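Local coordinates for protein NADP-dependent alcohol dehydrogenase 6 (PDB 1PIW) that reduces a broad range of aromatic and aliphatic aldehydes to alcohols with NADPH, as a zinc-containing, medium-chain alcohol dehydrogenase, at residues E205-S210 / H226-L231; E233-E238 / M262-K267. All coordinates share one frame; numbering follows the deposited sequence.

Contact 1 (E205-S210 / H226-L231); sequences ETYVIS and HYIATL. With NAP (NADP nicotinamide-adenine-dinucleotide phosphate), chain E.
Val208 and Tyr227 meet on the face of the sheet that is covered by helix 216-222, where both touch Ala219. Tyr227 has its ring carbon CG anti to the backbone N (chi1 -172°), which lays the ring obliquely across Val208, Tyr227 CE1 lying 3.8 Å from Val208 CG1. The phenol is carried on toward Ser210, and Tyr227 OH comes within 3.4 Å of Ser210 CB. The hydroxyl itself is hydrogen-bonded to Ser212 O, in the loop that follows the strand. Shortened to an alanine here, the side chain would probably leave Ser212 O without that partner and open a gap beside Val208 CG1 and Ser210 CB, giving the loop more freedom.

Beneath these side chains the strands run parallel. Val208 N reaches His226 O at 3.0 Å, with an N-H...O angle of 161°. Val208 O receives Ile228 N, and Ser210 N reaches Ile228 O at 3.0 Å. Thr230 N closes the ladder on Ser210 O at 2.8 Å, just beyond the strand. On the other face Ile209 and Ile228 run alongside each other, with Ile228 CD1 at the edge of the Tyr207 ring.

The pairing is looser at the partly exposed His226. Its amide N bonds only weakly to Thr206 O (3.5 Å), and its side chain meets the other strand through the Tyr207 ring: His226 CB sits 4.0 Å from the ring centroid in a CH-pi contact, while the imidazole turns its edge to that ring in an offset edge-to-face pair, planes at 76°.

At the opposite end Ser210 OG donates to O3X of the NADP 2'-phosphate at 2.8 Å. A parallel beta-alpha-beta unit (strand 205-210, helix 216-222, strand 226-229) whose first strand ends at the 2'-phosphate of NADP is characteristic of the Rossmann fold of NADP-dependent dehydrogenases.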
loop_
_atom_site.group_PDB
_atom_site.type_symbol
_atom_site.label_atom_id
_atom_site.label_comp_id
_atom_site.label_asym_id
_atom_site.label_seq_id
_atom_site.Cartn_x
_atom_site.Cartn_y
_atom_site.Cartn_z
ATOM N N GLU A 205 -4.901 -7.373 18.663
ATOM C CA GLU A 205 -6.309 -7.645 18.889
ATOM C C GLU A 205 -6.729 -8.066 17.487
ATOM O O GLU A 205 -6.709 -7.262 16.551
ATOM C CB GLU A 205 -7.034 -6.371 19.316
ATOM C CG GLU A 205 -8.526 -6.517 19.578
ATOM C CD GLU A 205 -9.165 -5.224 20.079
ATOM O OE1 GLU A 205 -10.413 -5.182 20.211
ATOM O OE2 GLU A 205 -8.425 -4.246 20.349
ATOM N N THR A 206 -7.087 -9.336 17.342
ATOM C CA THR A 206 -7.446 -9.886 16.045
ATOM C C THR A 206 -8.932 -10.004 15.745
ATOM O O THR A 206 -9.727 -10.391 16.599
ATOM C CB THR A 206 -6.824 -11.267 15.887
ATOM O OG1 THR A 206 -5.456 -11.219 16.296
ATOM C CG2 THR A 206 -6.879 -11.695 14.469
ATOM N N TYR A 207 -9.295 -9.670 14.515
ATOM C CA TYR A 207 -10.672 -9.755 14.058
ATOM C C TYR A 207 -10.696 -10.774 12.924
ATOM O O TYR A 207 -9.900 -10.667 11.994
ATOM C CB TYR A 207 -11.130 -8.405 13.503
ATOM C CG TYR A 207 -11.567 -7.389 14.535
ATOM C CD1 TYR A 207 -10.811 -7.158 15.679
ATOM C CD2 TYR A 207 -12.728 -6.627 14.350
ATOM C CE1 TYR A 207 -11.196 -6.192 16.616
ATOM C CE2 TYR A 207 -13.120 -5.660 15.278
ATOM C CZ TYR A 207 -12.347 -5.448 16.409
ATOM O OH TYR A 207 -12.700 -4.487 17.332
ATOM N N VAL A 208 -11.569 -11.776 12.988
ATOM C CA VAL A 208 -11.639 -12.728 11.883
ATOM C C VAL A 208 -12.709 -12.169 10.975
ATOM O O VAL A 208 -13.760 -11.753 11.442
ATOM C CB VAL A 208 -12.015 -14.144 12.346
ATOM C CG1 VAL A 208 -12.416 -14.987 11.163
ATOM C CG2 VAL A 208 -10.815 -14.799 13.006
ATOM N N ILE A 209 -12.440 -12.134 9.678
ATOM C CA ILE A 209 -13.400 -11.574 8.746
ATOM C C ILE A 209 -13.788 -12.568 7.671
ATOM O O ILE A 209 -13.118 -12.698 6.641
ATOM C CB ILE A 209 -12.832 -10.295 8.108
ATOM C CG1 ILE A 209 -12.485 -9.298 9.219
ATOM C CG2 ILE A 209 -13.841 -9.692 7.132
ATOM C CD1 ILE A 209 -11.737 -8.075 8.750
ATOM N N SER A 210 -14.892 -13.268 7.919
ATOM C CA SER A 210 -15.388 -14.275 6.989
ATOM C C SER A 210 -16.670 -13.794 6.335
ATOM O O SER A 210 -17.180 -12.730 6.669
ATOM C CB SER A 210 -15.640 -15.577 7.739
ATOM O OG SER A 210 -15.926 -16.617 6.836
ATOM N N HIS A 226 -12.858 -10.791 18.051
ATOM C CA HIS A 226 -14.140 -10.509 17.465
ATOM C C HIS A 226 -14.261 -11.138 16.101
ATOM O O HIS A 226 -13.252 -11.434 15.461
ATOM C CB HIS A 226 -14.406 -9.026 17.367
ATOM C CG HIS A 226 -15.854 -8.723 17.177
ATOM N ND1 HIS A 226 -16.324 -7.890 16.182
ATOM C CD2 HIS A 226 -16.945 -9.195 17.823
ATOM C CE1 HIS A 226 -17.643 -7.865 16.222
ATOM N NE2 HIS A 226 -18.044 -8.648 17.209
ATOM N N TYR A 227 -15.508 -11.329 15.671
ATOM C CA TYR A 227 -15.841 -11.978 14.406
ATOM C C TYR A 227 -16.800 -11.153 13.568
ATOM O O TYR A 227 -17.664 -10.483 14.104
ATOM C CB TYR A 227 -16.488 -13.328 14.707
ATOM C CG TYR A 227 -16.718 -14.228 13.512
ATOM C CD1 TYR A 227 -15.733 -15.125 13.087
ATOM C CD2 TYR A 227 -17.940 -14.217 12.836
ATOM C CE1 TYR A 227 -15.964 -15.992 12.023
ATOM C CE2 TYR A 227 -18.182 -15.082 11.768
ATOM C CZ TYR A 227 -17.193 -15.966 11.368
ATOM O OH TYR A 227 -17.432 -16.822 10.316
ATOM N N ILE A 228 -16.660 -11.230 12.252
ATOM C CA ILE A 228 -17.512 -10.492 11.329
ATOM C C ILE A 228 -17.918 -11.410 10.187
ATOM O O ILE A 228 -17.109 -12.210 9.713
ATOM C CB ILE A 228 -16.765 -9.299 10.706
ATOM C CG1 ILE A 228 -16.324 -8.321 11.792
ATOM C CG2 ILE A 228 -17.642 -8.619 9.678
ATOM C CD1 ILE A 228 -15.406 -7.230 11.276
ATOM N N ALA A 229 -19.163 -11.291 9.736
ATOM C CA ALA A 229 -19.647 -12.115 8.633
ATOM C C ALA A 229 -20.213 -11.245 7.522
ATOM O O ALA A 229 -21.380 -10.855 7.545
ATOM C CB ALA A 229 -20.699 -13.091 9.118
ATOM N N THR A 230 -19.349 -10.949 6.555
ATOM C CA THR A 230 -19.666 -10.132 5.391
ATOM C C THR A 230 -21.099 -10.217 4.899
ATOM O O THR A 230 -21.789 -9.200 4.818
ATOM C CB THR A 230 -18.736 -10.495 4.227
ATOM O OG1 THR A 230 -17.405 -10.084 4.557
ATOM C CG2 THR A 230 -19.179 -9.814 2.933
ATOM N N LEU A 231 -21.537 -11.426 4.562
ATOM C CA LEU A 231 -22.892 -11.631 4.053
ATOM C C LEU A 231 -23.967 -11.112 4.997
ATOM O O LEU A 231 -25.089 -10.851 4.572
ATOM C CB LEU A 231 -23.140 -13.117 3.751
ATOM C CG LEU A 231 -22.308 -13.731 2.618
ATOM C CD1 LEU A 231 -22.580 -15.212 2.517
ATOM C CD2 LEU A 231 -22.637 -13.057 1.312
HETATM P PA NAP E . -7.641 -22.944 2.203
HETATM O O1A NAP E . -7.579 -23.204 0.810
HETATM O O2A NAP E . -7.640 -23.983 3.327
HETATM O O5B NAP E . -8.907 -22.005 2.466
HETATM C C5B NAP E . -9.021 -20.761 1.724
HETATM C C4B NAP E . -10.071 -20.015 2.567
HETATM O O4B NAP E . -10.302 -18.668 1.941
HETATM C C3B NAP E . -11.498 -20.629 2.601
HETATM O O3B NAP E . -11.582 -21.490 3.748
HETATM C C2B NAP E . -12.396 -19.408 2.656
HETATM O O2B NAP E . -12.549 -18.850 3.956
HETATM C C1B NAP E . -11.687 -18.396 1.713
HETATM N N9A NAP E . -12.201 -18.551 0.323
HETATM C C8A NAP E . -12.229 -19.613 -0.565
HETATM N N7A NAP E . -12.799 -19.339 -1.734
HETATM C C5A NAP E . -13.172 -18.008 -1.607
HETATM C C6A NAP E . -13.828 -17.155 -2.527
HETATM N N6A NAP E . -14.245 -17.466 -3.763
HETATM N N1A NAP E . -14.079 -15.838 -2.122
HETATM C C2A NAP E . -13.690 -15.394 -0.850
HETATM N N3A NAP E . -13.044 -16.208 0.081
HETATM C C4A NAP E . -12.803 -17.512 -0.343
HETATM O O3 NAP E . -6.496 -21.959 2.633
HETATM P PN NAP E . -5.042 -21.695 2.128
HETATM O O1N NAP E . -4.356 -22.950 1.809
HETATM O O2N NAP E . -4.441 -20.850 3.168
HETATM O O5D NAP E . -5.291 -20.900 0.803
HETATM C C5D NAP E . -4.213 -20.850 -0.137
HETATM C C4D NAP E . -4.247 -19.524 -0.808
HETATM O O4D NAP E . -3.079 -18.796 -0.356
HETATM C C3D NAP E . -4.112 -19.653 -2.346
HETATM O O3D NAP E . -4.943 -18.709 -3.048
HETATM C C2D NAP E . -2.632 -19.452 -2.573
HETATM O O2D NAP E . -2.333 -18.969 -3.858
HETATM C C1D NAP E . -2.241 -18.482 -1.518
HETATM P P2B NAP E . -13.931 -18.255 4.510
HETATM O O1X NAP E . -14.004 -16.834 3.986
HETATM O O2X NAP E . -14.921 -19.166 3.888
HETATM O O3X NAP E . -13.808 -18.294 5.999
#

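Contact 2 (E233-E238 / M262-K267)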
loop_
_atom_site.group_PDB
_atom_site.type_symbol
_atom_site.label_atom_id
_atom_site.label_comp_id
_atom_site.label_asym_id
_atom_site.label_seq_id
_atom_site.Cartn_x
_atom_site.Cartn_y
_atom_site.Cartn_z
ATOM N N GLU A 233 -23.516 -8.281 6.951
ATOM C CA GLU A 233 -23.254 -6.881 7.292
ATOM C C GLU A 233 -23.724 -5.781 6.344
ATOM O O GLU A 233 -23.925 -4.641 6.776
ATOM C CB GLU A 233 -21.766 -6.706 7.589
ATOM C CG GLU A 233 -21.334 -7.297 8.926
ATOM C CD GLU A 233 -21.830 -6.482 10.111
ATOM O OE1 GLU A 233 -21.414 -6.774 11.257
ATOM O OE2 GLU A 233 -22.635 -5.547 9.895
ATOM N N GLY A 234 -23.887 -6.095 5.065
ATOM C CA GLY A 234 -24.362 -5.084 4.130
ATOM C C GLY A 234 -23.378 -3.978 3.798
ATOM O O GLY A 234 -23.537 -3.271 2.805
ATOM N N ASP A 235 -22.372 -3.824 4.650
ATOM C CA ASP A 235 -21.311 -2.835 4.479
ATOM C C ASP A 235 -20.572 -2.755 5.801
ATOM O O ASP A 235 -20.804 -1.853 6.615
ATOM C CB ASP A 235 -21.860 -1.453 4.108
ATOM C CG ASP A 235 -20.805 -0.570 3.434
ATOM O OD1 ASP A 235 -19.716 -0.372 4.021
ATOM O OD2 ASP A 235 -21.060 -0.079 2.311
ATOM N N TRP A 236 -19.695 -3.725 6.019
ATOM C CA TRP A 236 -18.929 -3.770 7.247
ATOM C C TRP A 236 -17.870 -2.683 7.246
ATOM O O TRP A 236 -17.435 -2.238 8.307
ATOM C CB TRP A 236 -18.271 -5.130 7.405
ATOM C CG TRP A 236 -17.329 -5.447 6.308
ATOM C CD1 TRP A 236 -17.646 -5.746 5.016
ATOM C CD2 TRP A 236 -15.905 -5.522 6.405
ATOM N NE1 TRP A 236 -16.508 -6.011 4.300
ATOM C CE2 TRP A 236 -15.422 -5.883 5.129
ATOM C CE3 TRP A 236 -14.990 -5.321 7.446
ATOM C CZ2 TRP A 236 -14.056 -6.050 4.867
ATOM C CZ3 TRP A 236 -13.644 -5.485 7.186
ATOM C CH2 TRP A 236 -13.187 -5.848 5.906
ATOM N N GLY A 237 -17.444 -2.267 6.056
ATOM C CA GLY A 237 -16.453 -1.210 5.979
ATOM C C GLY A 237 -17.054 -0.004 6.670
ATOM O O GLY A 237 -16.426 0.648 7.504
ATOM N N GLU A 238 -18.302 0.269 6.314
ATOM C CA GLU A 238 -19.074 1.368 6.869
ATOM C C GLU A 238 -19.205 1.188 8.376
ATOM O O GLU A 238 -18.989 2.123 9.145
ATOM C CB GLU A 238 -20.460 1.369 6.214
ATOM C CG GLU A 238 -21.482 2.319 6.802
ATOM C CD GLU A 238 -21.115 3.763 6.581
ATOM O OE1 GLU A 238 -20.739 4.104 5.436
ATOM O OE2 GLU A 238 -21.210 4.556 7.548
ATOM N N MET A 262 -13.551 -2.568 2.151
ATOM C CA MET A 262 -12.486 -2.846 3.098
ATOM C C MET A 262 -11.713 -1.627 3.598
ATOM O O MET A 262 -11.485 -1.472 4.804
ATOM C CB MET A 262 -11.517 -3.857 2.504
ATOM C CG MET A 262 -10.789 -4.639 3.550
ATOM S SD MET A 262 -9.588 -5.715 2.810
ATOM C CE MET A 262 -10.598 -7.059 2.156
ATOM N N PRO A 263 -11.300 -0.738 2.683
ATOM C CA PRO A 263 -10.548 0.453 3.092
ATOM C C PRO A 263 -11.151 1.251 4.254
ATOM O O PRO A 263 -10.429 1.710 5.140
ATOM C CB PRO A 263 -10.466 1.246 1.801
ATOM C CG PRO A 263 -10.325 0.138 0.767
ATOM C CD PRO A 263 -11.396 -0.823 1.214
ATOM N N LYS A 264 -12.473 1.404 4.249
ATOM C CA LYS A 264 -13.180 2.137 5.301
ATOM C C LYS A 264 -12.822 1.685 6.722
ATOM O O LYS A 264 -12.678 2.515 7.618
ATOM C CB LYS A 264 -14.694 1.988 5.149
ATOM C CG LYS A 264 -15.329 2.544 3.890
ATOM C CD LYS A 264 -16.851 2.484 4.065
ATOM C CE LYS A 264 -17.617 2.988 2.850
ATOM N NZ LYS A 264 -17.440 2.102 1.662
ATOM N N ALA A 265 -12.707 0.376 6.935
ATOM C CA ALA A 265 -12.391 -0.138 8.262
ATOM C C ALA A 265 -10.934 0.075 8.611
ATOM O O ALA A 265 -10.500 -0.272 9.716
ATOM C CB ALA A 265 -12.708 -1.608 8.343
ATOM N N MET A 266 -10.183 0.643 7.667
ATOM C CA MET A 266 -8.753 0.885 7.858
ATOM C C MET A 266 -8.444 2.247 8.465
ATOM O O MET A 266 -8.946 3.280 8.013
ATOM C CB MET A 266 -8.011 0.747 6.523
ATOM C CG MET A 266 -8.183 -0.598 5.850
ATOM S SD MET A 266 -7.750 -1.944 6.969
ATOM C CE MET A 266 -5.985 -1.715 7.125
ATOM N N LYS A 267 -7.609 2.238 9.497
ATOM C CA LYS A 267 -7.214 3.471 10.157
ATOM C C LYS A 267 -6.415 4.295 9.166
ATOM O O LYS A 267 -5.990 3.795 8.130
ATOM C CB LYS A 267 -6.357 3.165 11.391
ATOM C CG LYS A 267 -7.126 2.553 12.556
ATOM C CD LYS A 267 -6.193 1.981 13.610
ATOM C CE LYS A 267 -5.283 3.049 14.200
ATOM N NZ LYS A 267 -4.335 2.515 15.234
#
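Lys264 and Ala265 are presented to Gly237 and Trp236 by a turn whose shortest sound polar bond, Met266 N to Pro263 O, measures 2.8 Å. A second bond, Ala265 N to Met262 O at 3.1 Å, ties the same turn from within. Backbone bonds to Asp242, Thr243 and Phe244 hold it as well, while between the two segments the contact is packing.

The six-membered ring of Trp236 does most of the apolar work. Trp236 CH2 stands 3.6 Å from Met262 CG, the methionine chain lying along the indole, and Trp236 CZ3 meets Ala265 CB at 4.2 Å. Both partners approach the indole obliquely. With CG between the backbone N and the carbonyl carbon (chi1 61°), the ring swings from the start of the short helix 236-239 toward the 262-267 segment.

Gly237 brings its backbone against Lys264, their CA atoms 4.7 Å apart; a CB at this glycine would point toward the lysine. The Lys264 chain then runs over the start of the helix, its CD lying 3.5 Å from Glu238 N. Its ammonium NZ is 4.1 Å from Asp235 OD1, too far for a salt bridge and resting on a doubtfully placed oxygen. Asp235 nevertheless occupies the N-cap position, and the contact is packing within the Rossmann-type NADP-binding domain, between the short helix after strand 226-229 and the turn before strand 266-267.

In the fold
Both contacts belong to the NADP-binding domain and adjoin, their centres about 11 Å apart. Contact 1 is buried and built on parallel backbone bonds between two strands of the six-stranded sheet, with one end at the cofactor. Contact 2 is only partly buried, joins a short helix to a turn through side-chain packing, and its Trp236 side chain is about 10 Å from that of Ser210. The chain itself connects them, since helix 236-239 follows strand 226-229. They also share a packed boundary: Ile209 CD1 lies 3.6 Å from Trp236 CZ3, so the indole that meets Met262 and Ala265 also packs against Ile209 of contact 1.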